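Antifreeze protein (Marinomonas primoryensis, PDB 3P4G) is a hyperactive, calcium-dependent antifreeze protein that probably binds ice through anchored clathrate waters, built as a right-handed beta-helix. Local coordinates at residues 63-68 with 90-95; 142-147 with 161-166; 224-229 with 243-248; 265-270 with 280-285. One frame throughout, in Å; residues are numbered along the deposited sequence.

Contact 1 of 4, residues 63-68 with 90-95; sequences GNVEDV and GDVLGK
N64 lays its side chain along the backbone of D91, one coil further on in the beta-helix. Its CB is 3.5 Å from D91 O and also touches CD1 of L93 at van der Waals range. With chi1 at -58°, CG stands beside the backbone N of N64, and the amide thereby turns to the strip of chain that carries D91. There CG approaches D91 N, and OD1 completes the path by accepting the D91 N-H at 2.8 Å (OD1 to N). The angle at the hydrogen is 178°, and the donor is tilted 18° from the carbonyl plane.

Main-chain bonds continue the join. V65 N gives its hydrogen to D91 O at 2.9 Å, and L93 N gives its own to V65 O at 2.7 Å; G94 N adds a weak bond to that same V65 O. The pair V65 and V92 thus forms a single bridge, and V65 CG2 meets V92 CG2 at 4.3 Å. L93 CD1 lies 3.5 Å from V65 O. Cutting N64 back to an alanine would probably leave the D91 N-H without its nearly linear acceptor and remove one cross-coil tie between residues 63-68 and 90-95.

The same bond recurs on both flanks: N45 OD1 accepts from N64 N, and D91 OD1 accepts from D110 N. Successive asparagine and aspartate oxygens therefore serve main-chain N-H groups coil by coil, so the loops are fastened by directional polar bonds even though they lack regular strand pairing.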
loop_
_atom_site.group_PDB
_atom_site.type_symbol
_atom_site.label_atom_id
_atom_site.label_comp_id
_atom_site.label_asym_id
_atom_site.label_seq_id
_atom_site.Cartn_x
_atom_site.Cartn_y
_atom_site.Cartn_z
ATOM N N GLY A 63 9.937 20.518 16.443
ATOM C CA GLY A 63 11.169 20.250 15.683
ATOM C C GLY A 63 11.250 18.827 15.162
ATOM O O GLY A 63 10.218 18.222 14.797
ATOM N N ASN A 64 12.463 18.271 15.189
ATOM C CA ASN A 64 12.740 16.937 14.635
ATOM C C ASN A 64 12.941 15.923 15.746
ATOM O O ASN A 64 13.427 16.275 16.832
ATOM C CB ASN A 64 14.042 16.972 13.807
ATOM C CG ASN A 64 13.983 17.977 12.699
ATOM O OD1 ASN A 64 12.987 18.050 11.981
ATOM N ND2 ASN A 64 15.079 18.751 12.522
ATOM N N VAL A 65 12.587 14.673 15.483
ATOM C CA VAL A 65 13.084 13.576 16.304
ATOM C C VAL A 65 14.419 13.185 15.681
ATOM O O VAL A 65 14.482 12.647 14.542
ATOM C CB VAL A 65 12.107 12.374 16.321
ATOM C CG1 VAL A 65 12.699 11.190 17.134
ATOM C CG2 VAL A 65 10.757 12.844 16.828
ATOM N N GLU A 66 15.482 13.442 16.427
ATOM C CA GLU A 66 16.823 13.279 15.876
ATOM C C GLU A 66 17.322 11.815 15.897
ATOM O O GLU A 66 16.775 10.958 16.604
ATOM C CB GLU A 66 17.789 14.211 16.579
ATOM C CG GLU A 66 17.526 15.694 16.258
ATOM C CD GLU A 66 18.499 16.621 16.951
ATOM O OE1 GLU A 66 19.357 16.163 17.748
ATOM O OE2 GLU A 66 18.419 17.827 16.675
ATOM N N ASP A 67 18.359 11.553 15.092
ATOM C CA ASP A 67 19.057 10.271 15.046
ATOM C C ASP A 67 19.921 10.069 16.306
ATOM O O ASP A 67 21.157 10.072 16.240
ATOM C CB ASP A 67 19.943 10.243 13.794
ATOM C CG ASP A 67 20.470 8.849 13.447
ATOM O OD1 ASP A 67 20.149 7.855 14.131
ATOM O OD2 ASP A 67 21.238 8.768 12.463
ATOM N N VAL A 68 19.253 9.913 17.452
ATOM C CA VAL A 68 19.911 9.669 18.740
ATOM C C VAL A 68 20.583 8.293 18.752
ATOM O O VAL A 68 19.967 7.318 18.375
ATOM C CB VAL A 68 18.859 9.772 19.883
ATOM C CG1 VAL A 68 19.497 9.538 21.253
ATOM C CG2 VAL A 68 18.199 11.164 19.812
ATOM N N GLY A 90 8.314 18.441 12.436
ATOM C CA GLY A 90 9.513 18.284 11.622
ATOM C C GLY A 90 9.654 16.892 11.061
ATOM O O GLY A 90 8.650 16.218 10.770
ATOM N N ASP A 91 10.918 16.453 10.965
ATOM C CA ASP A 91 11.257 15.157 10.379
ATOM C C ASP A 91 11.530 14.171 11.509
ATOM O O ASP A 91 11.811 14.557 12.642
ATOM C CB ASP A 91 12.526 15.275 9.512
ATOM C CG ASP A 91 12.331 16.198 8.312
ATOM O OD1 ASP A 91 11.200 16.311 7.803
ATOM O OD2 ASP A 91 13.328 16.796 7.835
ATOM N N VAL A 92 11.485 12.903 11.157
ATOM C CA VAL A 92 11.757 11.829 12.103
ATOM C C VAL A 92 12.961 11.088 11.573
ATOM O O VAL A 92 12.897 10.468 10.482
ATOM C CB VAL A 92 10.562 10.882 12.263
ATOM C CG1 VAL A 92 10.967 9.665 13.104
ATOM C CG2 VAL A 92 9.412 11.601 12.935
ATOM N N LEU A 93 14.052 11.181 12.343
ATOM C CA LEU A 93 15.342 10.552 11.981
ATOM C C LEU A 93 15.808 9.516 13.016
ATOM O O LEU A 93 16.890 8.925 12.867
ATOM C CB LEU A 93 16.446 11.588 11.802
ATOM C CG LEU A 93 16.130 12.700 10.802
ATOM C CD1 LEU A 93 15.490 13.892 11.483
ATOM C CD2 LEU A 93 17.512 13.134 10.187
ATOM N N GLY A 94 15.003 9.336 14.065
ATOM C CA GLY A 94 15.228 8.302 15.089
ATOM C C GLY A 94 13.936 7.501 15.257
ATOM O O GLY A 94 12.817 8.033 15.047
ATOM N N LYS A 95 14.086 6.216 15.608
ATOM C CA LYS A 95 12.966 5.286 15.581
ATOM C C LYS A 95 11.821 5.681 16.522
ATOM O O LYS A 95 12.056 6.055 17.654
ATOM C CB LYS A 95 13.438 3.865 15.939
ATOM C CG LYS A 95 12.267 2.847 16.046
ATOM C CD LYS A 95 12.805 1.407 16.281
ATOM C CE LYS A 95 11.610 0.473 16.388
ATOM N NZ LYS A 95 12.080 -0.932 16.508
#

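Contact 2 of 4, residues 142-147 with 161-166; sequences NIQIGG and NLIIGH
CD1 of L162 lies at the apolar centre, packed 3.6 Å from CG2 of I143, with the two side chains running at a slant to each other. In L162, CG lies anti to the backbone N (chi1 173°), and chi2 of 57° then turns CD1 toward the earlier coil, where it also touches I145 CG1 at 4.4 Å. I164 extends this layer by bringing CG1 to I145 CB, while its CG2 rests 3.4 Å from G147 O.

Outward from that layer, strands 142-145 and 161-164 run parallel, their axes 6° apart. I143 N to N161 O, at 2.7 Å, and I163 N to I143 O, at 2.8 Å, begin the regular bonding. On the other face, N142 and N161 lie side by side; N161 ND2 donates to N142 OD1 at 3.1 Å from above the carbonyl plane, with the acceptor close to the plane of N161's own amide. Past the strand ends, the H166 ring takes G146 O over the centre of one face.

Strand 123-126 flanks the pair through backbone bonds to N142 and Q144, and strand 180-183 follows beyond N161 and I163. I143 and L162 meanwhile meet A136 and M174, residues of the calcium-binding turns.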
loop_
_atom_site.group_PDB
_atom_site.type_symbol
_atom_site.label_atom_id
_atom_site.label_comp_id
_atom_site.label_asym_id
_atom_site.label_seq_id
_atom_site.Cartn_x
_atom_site.Cartn_y
_atom_site.Cartn_z
ATOM N N ASN A 142 -4.675 2.394 10.119
ATOM C CA ASN A 142 -4.785 3.387 9.054
ATOM C C ASN A 142 -3.423 4.026 8.864
ATOM O O ASN A 142 -2.834 4.506 9.858
ATOM C CB ASN A 142 -5.776 4.448 9.416
ATOM C CG ASN A 142 -6.302 5.170 8.176
ATOM O OD1 ASN A 142 -7.190 4.664 7.491
ATOM N ND2 ASN A 142 -5.674 6.327 7.834
ATOM N N ILE A 143 -2.880 3.922 7.629
ATOM C CA ILE A 143 -1.568 4.537 7.285
ATOM C C ILE A 143 -1.761 5.532 6.111
ATOM O O ILE A 143 -2.322 5.172 5.049
ATOM C CB ILE A 143 -0.489 3.495 6.917
ATOM C CG1 ILE A 143 -0.323 2.440 8.047
ATOM C CG2 ILE A 143 0.847 4.158 6.630
ATOM C CD1 ILE A 143 -1.048 1.160 7.729
ATOM N N GLN A 144 -1.315 6.772 6.303
ATOM C CA GLN A 144 -1.369 7.720 5.235
ATOM C C GLN A 144 0.039 8.316 5.082
ATOM O O GLN A 144 0.649 8.776 6.070
ATOM C CB GLN A 144 -2.324 8.838 5.589
ATOM C CG GLN A 144 -2.416 9.858 4.478
ATOM C CD GLN A 144 -3.659 10.727 4.485
ATOM O OE1 GLN A 144 -4.778 10.269 4.788
ATOM N NE2 GLN A 144 -3.472 12.013 4.144
ATOM N N ILE A 145 0.531 8.259 3.853
ATOM C CA ILE A 145 1.886 8.767 3.497
ATOM C C ILE A 145 1.661 9.779 2.399
ATOM O O ILE A 145 1.194 9.408 1.307
ATOM C CB ILE A 145 2.821 7.608 2.961
ATOM C CG1 ILE A 145 2.842 6.384 3.857
ATOM C CG2 ILE A 145 4.297 8.158 2.623
ATOM C CD1 ILE A 145 3.366 6.592 5.320
ATOM N N GLY A 146 2.007 11.045 2.648
ATOM C CA GLY A 146 1.728 12.117 1.699
ATOM C C GLY A 146 2.616 12.012 0.471
ATOM O O GLY A 146 2.162 12.288 -0.633
ATOM N N GLY A 147 3.853 11.552 0.690
ATOM C CA GLY A 147 4.835 11.416 -0.413
ATOM C C GLY A 147 4.983 9.983 -0.908
ATOM O O GLY A 147 4.004 9.293 -1.225
ATOM N N ASN A 161 -5.707 0.022 6.122
ATOM C CA ASN A 161 -5.974 0.964 5.050
ATOM C C ASN A 161 -4.707 1.791 4.850
ATOM O O ASN A 161 -4.188 2.382 5.819
ATOM C CB ASN A 161 -7.121 1.878 5.411
ATOM C CG ASN A 161 -7.460 2.816 4.253
ATOM O OD1 ASN A 161 -7.784 2.350 3.180
ATOM N ND2 ASN A 161 -7.326 4.136 4.445
ATOM N N LEU A 162 -4.182 1.748 3.622
ATOM C CA LEU A 162 -2.951 2.465 3.256
ATOM C C LEU A 162 -3.275 3.438 2.117
ATOM O O LEU A 162 -3.738 3.004 1.053
ATOM C CB LEU A 162 -1.870 1.472 2.833
ATOM C CG LEU A 162 -0.587 2.113 2.260
ATOM C CD1 LEU A 162 0.037 3.110 3.265
ATOM C CD2 LEU A 162 0.380 0.987 1.913
ATOM N N ILE A 163 -3.030 4.738 2.333
ATOM C CA ILE A 163 -3.231 5.738 1.291
ATOM C C ILE A 163 -1.877 6.463 1.101
ATOM O O ILE A 163 -1.313 6.979 2.083
ATOM C CB ILE A 163 -4.276 6.826 1.656
ATOM C CG1 ILE A 163 -5.670 6.274 1.865
ATOM C CG2 ILE A 163 -4.368 7.870 0.516
ATOM C CD1 ILE A 163 -6.752 7.415 2.034
ATOM N N ILE A 164 -1.320 6.350 -0.104
ATOM C CA ILE A 164 -0.001 6.977 -0.499
ATOM C C ILE A 164 -0.262 8.050 -1.506
ATOM O O ILE A 164 -0.880 7.808 -2.535
ATOM C CB ILE A 164 0.847 5.904 -1.130
ATOM C CG1 ILE A 164 1.057 4.861 -0.068
ATOM C CG2 ILE A 164 2.206 6.494 -1.739
ATOM C CD1 ILE A 164 1.468 3.481 -0.626
ATOM N N GLY A 165 0.262 9.246 -1.251
ATOM C CA GLY A 165 0.048 10.337 -2.204
ATOM C C GLY A 165 0.796 10.185 -3.519
ATOM O O GLY A 165 0.292 10.528 -4.576
ATOM N N HIS A 166 2.060 9.806 -3.408
ATOM C CA HIS A 166 2.915 9.720 -4.589
ATOM C C HIS A 166 3.269 8.274 -5.020
ATOM O O HIS A 166 2.364 7.469 -5.298
ATOM C CB HIS A 166 4.150 10.629 -4.416
ATOM C CG HIS A 166 3.818 12.074 -4.169
ATOM N ND1 HIS A 166 4.760 12.990 -3.740
ATOM C CD2 HIS A 166 2.657 12.764 -4.296
ATOM C CE1 HIS A 166 4.193 14.183 -3.625
ATOM N NE2 HIS A 166 2.916 14.075 -3.961
#

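Contact 3 of 4, residues 224-229 with 243-248; sequences AGKVSG and QSQVWA
S244 OG donates to A224 O at 2.7 Å, the shortest polar bond between residues 224-229 and 243-248. It lies in the carbonyl plane on a lone pair; with OG anti to its own carbonyl carbon and beside the backbone N (chi1 -50°), the hydroxyl faces that oxygen. The bend is thereby pinned where the backbone offers little: S244 N to G225 O is a weak bond. Further along, two sound main-chain bonds follow, V227 N to Q245 O at 3.0 Å and W247 N to V227 O at 2.9 Å. This makes V227 and V246 a single bridge.

K226 covers the outside of the join. Its CB lies 3.3 Å from Q245 O, and the chain then runs alongside Q245, pointing the same way, until CE reaches Q245 OE1 at 3.4 Å. K226 CD passes obliquely by the indole, 3.6 Å from W247 CZ2. S228 CB meets the same indole at W247 CE3, 3.7 Å away, so K226 and S228 both pack against the one ring system. Shortening K226 to an alanine would probably uncover the CZ2 side of W247 and let the Q245 amide, deprived of its methylene neighbours, turn more freely.

On the N-terminal flank, D207 OD1 accepts from K226 N, and L208 bonds with the backbones of K226 and S228. On the C-terminal flank, Q245 touches H265 and V246 touches L267. The two segments are successive loops, leading from strands 220-223 and 239-242 to strands 230-232 and 251-253.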
loop_
_atom_site.group_PDB
_atom_site.type_symbol
_atom_site.label_atom_id
_atom_site.label_comp_id
_atom_site.label_asym_id
_atom_site.label_seq_id
_atom_site.Cartn_x
_atom_site.Cartn_y
_atom_site.Cartn_z
ATOM N N ALA A 224 -4.978 2.702 -13.100
ATOM C CA ALA A 224 -5.474 3.788 -14.011
ATOM C C ALA A 224 -4.527 4.088 -15.173
ATOM O O ALA A 224 -4.984 4.397 -16.263
ATOM C CB ALA A 224 -5.691 5.063 -13.255
ATOM N N GLY A 225 -3.228 3.962 -14.915
ATOM C CA GLY A 225 -2.182 4.313 -15.868
ATOM C C GLY A 225 -1.754 3.086 -16.644
ATOM O O GLY A 225 -2.530 2.148 -16.765
ATOM N N LYS A 226 -0.541 3.139 -17.201
ATOM C CA LYS A 226 -0.038 2.101 -18.090
ATOM C C LYS A 226 0.535 1.014 -17.232
ATOM O O LYS A 226 0.873 1.280 -16.073
ATOM C CB LYS A 226 1.082 2.650 -18.978
ATOM C CG LYS A 226 0.616 3.840 -19.820
ATOM C CD LYS A 226 1.754 4.418 -20.661
ATOM C CE LYS A 226 1.244 5.598 -21.503
ATOM N NZ LYS A 226 1.462 6.869 -20.710
ATOM N N VAL A 227 0.667 -0.188 -17.803
ATOM C CA VAL A 227 1.286 -1.306 -17.087
ATOM C C VAL A 227 2.423 -1.789 -17.973
ATOM O O VAL A 227 2.195 -2.176 -19.136
ATOM C CB VAL A 227 0.304 -2.488 -16.894
ATOM C CG1 VAL A 227 0.998 -3.725 -16.230
ATOM C CG2 VAL A 227 -0.921 -2.015 -16.028
ATOM N N SER A 228 3.634 -1.779 -17.425
ATOM C CA SER A 228 4.715 -2.530 -18.037
ATOM C C SER A 228 5.190 -3.661 -17.114
ATOM O O SER A 228 5.962 -4.480 -17.576
ATOM C CB SER A 228 5.919 -1.632 -18.383
ATOM O OG SER A 228 6.511 -1.110 -17.187
ATOM N N GLY A 229 4.790 -3.665 -15.830
ATOM C CA GLY A 229 5.332 -4.629 -14.855
ATOM C C GLY A 229 4.401 -5.849 -14.729
ATOM O O GLY A 229 3.793 -6.281 -15.718
ATOM N N GLN A 243 -6.635 0.618 -17.110
ATOM C CA GLN A 243 -7.300 1.658 -17.911
ATOM C C GLN A 243 -6.493 2.301 -19.029
ATOM O O GLN A 243 -7.069 3.011 -19.860
ATOM C CB GLN A 243 -7.822 2.749 -16.956
ATOM C CG GLN A 243 -8.769 2.215 -15.917
ATOM C CD GLN A 243 -9.463 3.324 -15.182
ATOM O OE1 GLN A 243 -8.963 3.809 -14.186
ATOM N NE2 GLN A 243 -10.649 3.721 -15.660
ATOM N N SER A 244 -5.179 2.078 -19.045
ATOM C CA SER A 244 -4.311 2.601 -20.101
ATOM C C SER A 244 -3.508 1.468 -20.742
ATOM O O SER A 244 -3.793 0.301 -20.491
ATOM C CB SER A 244 -3.390 3.719 -19.568
ATOM O OG SER A 244 -4.126 4.723 -18.850
ATOM N N GLN A 245 -2.514 1.815 -21.569
ATOM C CA GLN A 245 -1.773 0.846 -22.392
ATOM C C GLN A 245 -1.096 -0.185 -21.538
ATOM O O GLN A 245 -0.504 0.151 -20.504
ATOM C CB GLN A 245 -0.700 1.551 -23.219
ATOM C CG GLN A 245 -1.241 2.496 -24.283
ATOM C CD GLN A 245 -1.374 3.941 -23.817
ATOM O OE1 GLN A 245 -1.686 4.224 -22.637
ATOM N NE2 GLN A 245 -1.171 4.874 -24.757
ATOM N N VAL A 246 -1.174 -1.437 -21.993
ATOM C CA VAL A 246 -0.418 -2.516 -21.398
ATOM C C VAL A 246 0.706 -2.800 -22.401
ATOM O O VAL A 246 0.474 -3.256 -23.539
ATOM C CB VAL A 246 -1.255 -3.789 -21.226
ATOM C CG1 VAL A 246 -0.383 -4.947 -20.660
ATOM C CG2 VAL A 246 -2.424 -3.536 -20.271
ATOM N N TRP A 247 1.927 -2.482 -21.993
ATOM C CA TRP A 247 3.075 -2.633 -22.874
ATOM C C TRP A 247 3.502 -4.112 -23.028
ATOM O O TRP A 247 3.094 -4.978 -22.229
ATOM C CB TRP A 247 4.214 -1.762 -22.351
ATOM C CG TRP A 247 3.990 -0.256 -22.589
ATOM C CD1 TRP A 247 3.041 0.341 -23.391
ATOM C CD2 TRP A 247 4.783 0.801 -22.047
ATOM N NE1 TRP A 247 3.177 1.723 -23.342
ATOM C CE2 TRP A 247 4.253 2.026 -22.536
ATOM C CE3 TRP A 247 5.893 0.834 -21.191
ATOM C CZ2 TRP A 247 4.806 3.281 -22.188
ATOM C CZ3 TRP A 247 6.437 2.085 -20.835
ATOM C CH2 TRP A 247 5.901 3.278 -21.332
ATOM N N ALA A 248 4.307 -4.390 -24.071
ATOM C CA ALA A 248 4.616 -5.769 -24.442
ATOM C C ALA A 248 5.286 -6.602 -23.337
ATOM O O ALA A 248 5.070 -7.813 -23.274
ATOM C CB ALA A 248 5.488 -5.800 -25.702
#

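Contact 4 of 4, residues 265-270 with 280-285; sequences HELHGT and IYLKFY
H265 and F284 form a face-to-face aromatic stack at the C-terminal end of the beta-helix, where the chain leaves strand 279-282 through a type I turn, L282 to Y285, and departs from the path of the preceding loops before rejoining the sheet at strand 305-308. The ring centroids are 4.4 Å apart and the planes 28° from parallel, with F284 CE1 above the centre of the imidazole. A chi1 of -169° sets the F284 ring opposite its backbone N and brings it beside H265. E266 runs along the same phenyl, its CG 3.7 Å from F284 CE2, while E266 OE1 accepts a hydrogen bond from H268 NE2 in the plane of that imidazole.

Y285 makes the direct polar link. Its OH accepts the L267 N-H at 2.9 Å (OH to N) with an angle of 166° at the hydrogen, the donor lying at the edge of the phenol ring and near its plane. A second link passes through a water, which donates to H265 O at 2.9 Å and accepts from F284 N at 3.0 Å. Deeper in, the L267 and L282 side chains cross at about a right angle, CD2 to CD2 at 3.7 Å, and L267 CD2 meets I280 CD1 tip to tip at 4.1 Å. Helix 294-300 closes over this apolar cluster, with V300 on L267 and I280, and L296 on Y285.

V227 and V246, the counterparts of L267 in the two coils before, give their N-H to backbone carbonyls. Here a phenol oxygen does that work and a water joins the two backbones, so side-chain chemistry probably takes over from coil-to-coil pairing at this end of the beta-helix.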
loop_
_atom_site.group_PDB
_atom_site.type_symbol
_atom_site.label_atom_id
_atom_site.label_comp_id
_atom_site.label_asym_id
_atom_site.label_seq_id
_atom_site.Cartn_x
_atom_site.Cartn_y
_atom_site.Cartn_z
ATOM N N HIS A 265 -7.630 -0.184 -22.883
ATOM C CA HIS A 265 -6.798 0.455 -23.910
ATOM C C HIS A 265 -5.995 -0.634 -24.679
ATOM O O HIS A 265 -6.441 -1.798 -24.751
ATOM C CB HIS A 265 -5.946 1.565 -23.218
ATOM C CG HIS A 265 -5.600 2.692 -24.135
ATOM N ND1 HIS A 265 -4.602 2.597 -25.091
ATOM C CD2 HIS A 265 -6.176 3.906 -24.316
ATOM C CE1 HIS A 265 -4.564 3.721 -25.798
ATOM N NE2 HIS A 265 -5.475 4.547 -25.316
ATOM N N GLU A 266 -4.866 -0.279 -25.275
ATOM C CA GLU A 266 -4.039 -1.220 -26.026
ATOM C C GLU A 266 -3.573 -2.360 -25.147
ATOM O O GLU A 266 -3.268 -2.170 -23.968
ATOM C CB GLU A 266 -2.799 -0.505 -26.602
ATOM C CG GLU A 266 -3.135 0.457 -27.711
ATOM C CD GLU A 266 -1.986 1.362 -28.090
ATOM O OE1 GLU A 266 -0.820 0.950 -28.000
ATOM O OE2 GLU A 266 -2.283 2.492 -28.497
ATOM N N LEU A 267 -3.494 -3.552 -25.739
ATOM C CA LEU A 267 -3.025 -4.723 -25.019
ATOM C C LEU A 267 -1.890 -5.395 -25.796
ATOM O O LEU A 267 -2.137 -6.127 -26.781
ATOM C CB LEU A 267 -4.185 -5.737 -24.765
ATOM C CG LEU A 267 -3.737 -6.978 -24.008
ATOM C CD1 LEU A 267 -3.288 -6.574 -22.551
ATOM C CD2 LEU A 267 -4.888 -8.011 -23.948
ATOM N N HIS A 268 -0.658 -5.107 -25.378
ATOM C CA HIS A 268 0.511 -5.705 -26.040
ATOM C C HIS A 268 1.138 -6.815 -25.219
ATOM O O HIS A 268 1.927 -7.613 -25.773
ATOM C CB HIS A 268 1.551 -4.641 -26.371
ATOM C CG HIS A 268 1.005 -3.547 -27.227
ATOM N ND1 HIS A 268 0.799 -3.696 -28.578
ATOM C CD2 HIS A 268 0.553 -2.310 -26.913
ATOM C CE1 HIS A 268 0.280 -2.586 -29.075
ATOM N NE2 HIS A 268 0.119 -1.729 -28.085
ATOM N N GLY A 269 0.827 -6.841 -23.921
ATOM C CA GLY A 269 1.546 -7.717 -22.975
ATOM C C GLY A 269 0.993 -9.115 -22.863
ATOM O O GLY A 269 0.082 -9.479 -23.593
ATOM N N THR A 270 1.583 -9.911 -21.977
ATOM C CA THR A 270 1.165 -11.326 -21.793
ATOM C C THR A 270 0.036 -11.368 -20.763
ATOM O O THR A 270 0.149 -10.769 -19.669
ATOM C CB THR A 270 2.376 -12.183 -21.323
ATOM O OG1 THR A 270 3.344 -12.206 -22.386
ATOM C CG2 THR A 270 1.972 -13.690 -20.941
ATOM N N ILE A 280 -12.285 -11.948 -20.153
ATOM C CA ILE A 280 -11.510 -10.749 -20.517
ATOM C C ILE A 280 -12.407 -9.845 -21.342
ATOM O O ILE A 280 -13.100 -10.313 -22.259
ATOM C CB ILE A 280 -10.151 -11.081 -21.221
ATOM C CG1 ILE A 280 -9.304 -9.801 -21.393
ATOM C CG2 ILE A 280 -10.322 -11.771 -22.624
ATOM C CD1 ILE A 280 -7.936 -10.030 -22.041
ATOM N N TYR A 281 -12.323 -8.532 -21.083
ATOM C CA TYR A 281 -13.073 -7.561 -21.840
ATOM C C TYR A 281 -12.050 -6.640 -22.495
ATOM O O TYR A 281 -11.323 -5.941 -21.809
ATOM C CB TYR A 281 -13.945 -6.742 -20.880
ATOM C CG TYR A 281 -14.808 -5.673 -21.516
ATOM C CD1 TYR A 281 -15.191 -5.743 -22.873
ATOM C CD2 TYR A 281 -15.316 -4.619 -20.735
ATOM C CE1 TYR A 281 -15.990 -4.781 -23.445
ATOM C CE2 TYR A 281 -16.132 -3.614 -21.325
ATOM C CZ TYR A 281 -16.466 -3.722 -22.668
ATOM O OH TYR A 281 -17.263 -2.747 -23.276
ATOM N N LEU A 282 -12.013 -6.674 -23.814
ATOM C CA LEU A 282 -11.092 -5.850 -24.617
ATOM C C LEU A 282 -11.877 -4.646 -25.098
ATOM O O LEU A 282 -12.368 -4.627 -26.236
ATOM C CB LEU A 282 -10.595 -6.652 -25.821
ATOM C CG LEU A 282 -9.827 -7.955 -25.497
ATOM C CD1 LEU A 282 -9.550 -8.804 -26.749
ATOM C CD2 LEU A 282 -8.491 -7.620 -24.799
ATOM N N LYS A 283 -11.997 -3.639 -24.242
ATOM C CA LYS A 283 -12.902 -2.514 -24.544
ATOM C C LYS A 283 -12.371 -1.669 -25.714
ATOM O O LYS A 283 -13.141 -0.991 -26.412
ATOM C CB LYS A 283 -13.026 -1.655 -23.297
ATOM C CG LYS A 283 -13.990 -0.463 -23.368
ATOM C CD LYS A 283 -14.326 -0.027 -21.920
ATOM C CE LYS A 283 -15.700 0.626 -21.873
ATOM N NZ LYS A 283 -15.687 2.024 -22.446
ATOM N N PHE A 284 -11.062 -1.730 -25.963
ATOM C CA PHE A 284 -10.398 -0.878 -26.969
ATOM C C PHE A 284 -10.499 -1.407 -28.413
ATOM O O PHE A 284 -10.262 -0.655 -29.369
ATOM C CB PHE A 284 -8.927 -0.686 -26.568
ATOM C CG PHE A 284 -8.166 0.376 -27.363
ATOM C CD1 PHE A 284 -8.277 1.719 -27.046
ATOM C CD2 PHE A 284 -7.292 -0.002 -28.402
ATOM C CE1 PHE A 284 -7.535 2.694 -27.754
ATOM C CE2 PHE A 284 -6.557 0.952 -29.123
ATOM C CZ PHE A 284 -6.676 2.307 -28.765
ATOM N N TYR A 285 -10.869 -2.672 -28.566
ATOM C CA TYR A 285 -10.847 -3.341 -29.871
ATOM C C TYR A 285 -12.232 -3.783 -30.271
ATOM O O TYR A 285 -12.942 -4.401 -29.475
ATOM C CB TYR A 285 -9.950 -4.579 -29.794
ATOM C CG TYR A 285 -8.521 -4.268 -29.430
ATOM C CD1 TYR A 285 -8.089 -4.291 -28.068
ATOM C CD2 TYR A 285 -7.589 -3.958 -30.435
ATOM C CE1 TYR A 285 -6.773 -4.034 -27.745
ATOM C CE2 TYR A 285 -6.278 -3.681 -30.123
ATOM C CZ TYR A 285 -5.878 -3.705 -28.773
ATOM O OH TYR A 285 -4.579 -3.450 -28.475
HETATM O O HOH W 1 -8.813 -3.391 -24.816
#

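Overall arrangement
The contacts follow one another along the solenoid, each closing before the next opens. Contact 1 and contact 4 lie on opposite sides of the chain's centre, their own centres about 48 Å apart; contact 2, near the middle, is about 20 Å from contact 1 and about 23 Å from contact 3, centre to centre. Contacts 3 and 4 touch: V246 N to E266 O at 3.0 Å and V246 O to H268 N at 2.8 Å are probable hydrogen bonds joining successive loops. Contact 2 comes near bound metal, with I143 about 6 Å from a calcium ion and H166 about 5 Å from a magnesium ion, both measured from the side chain.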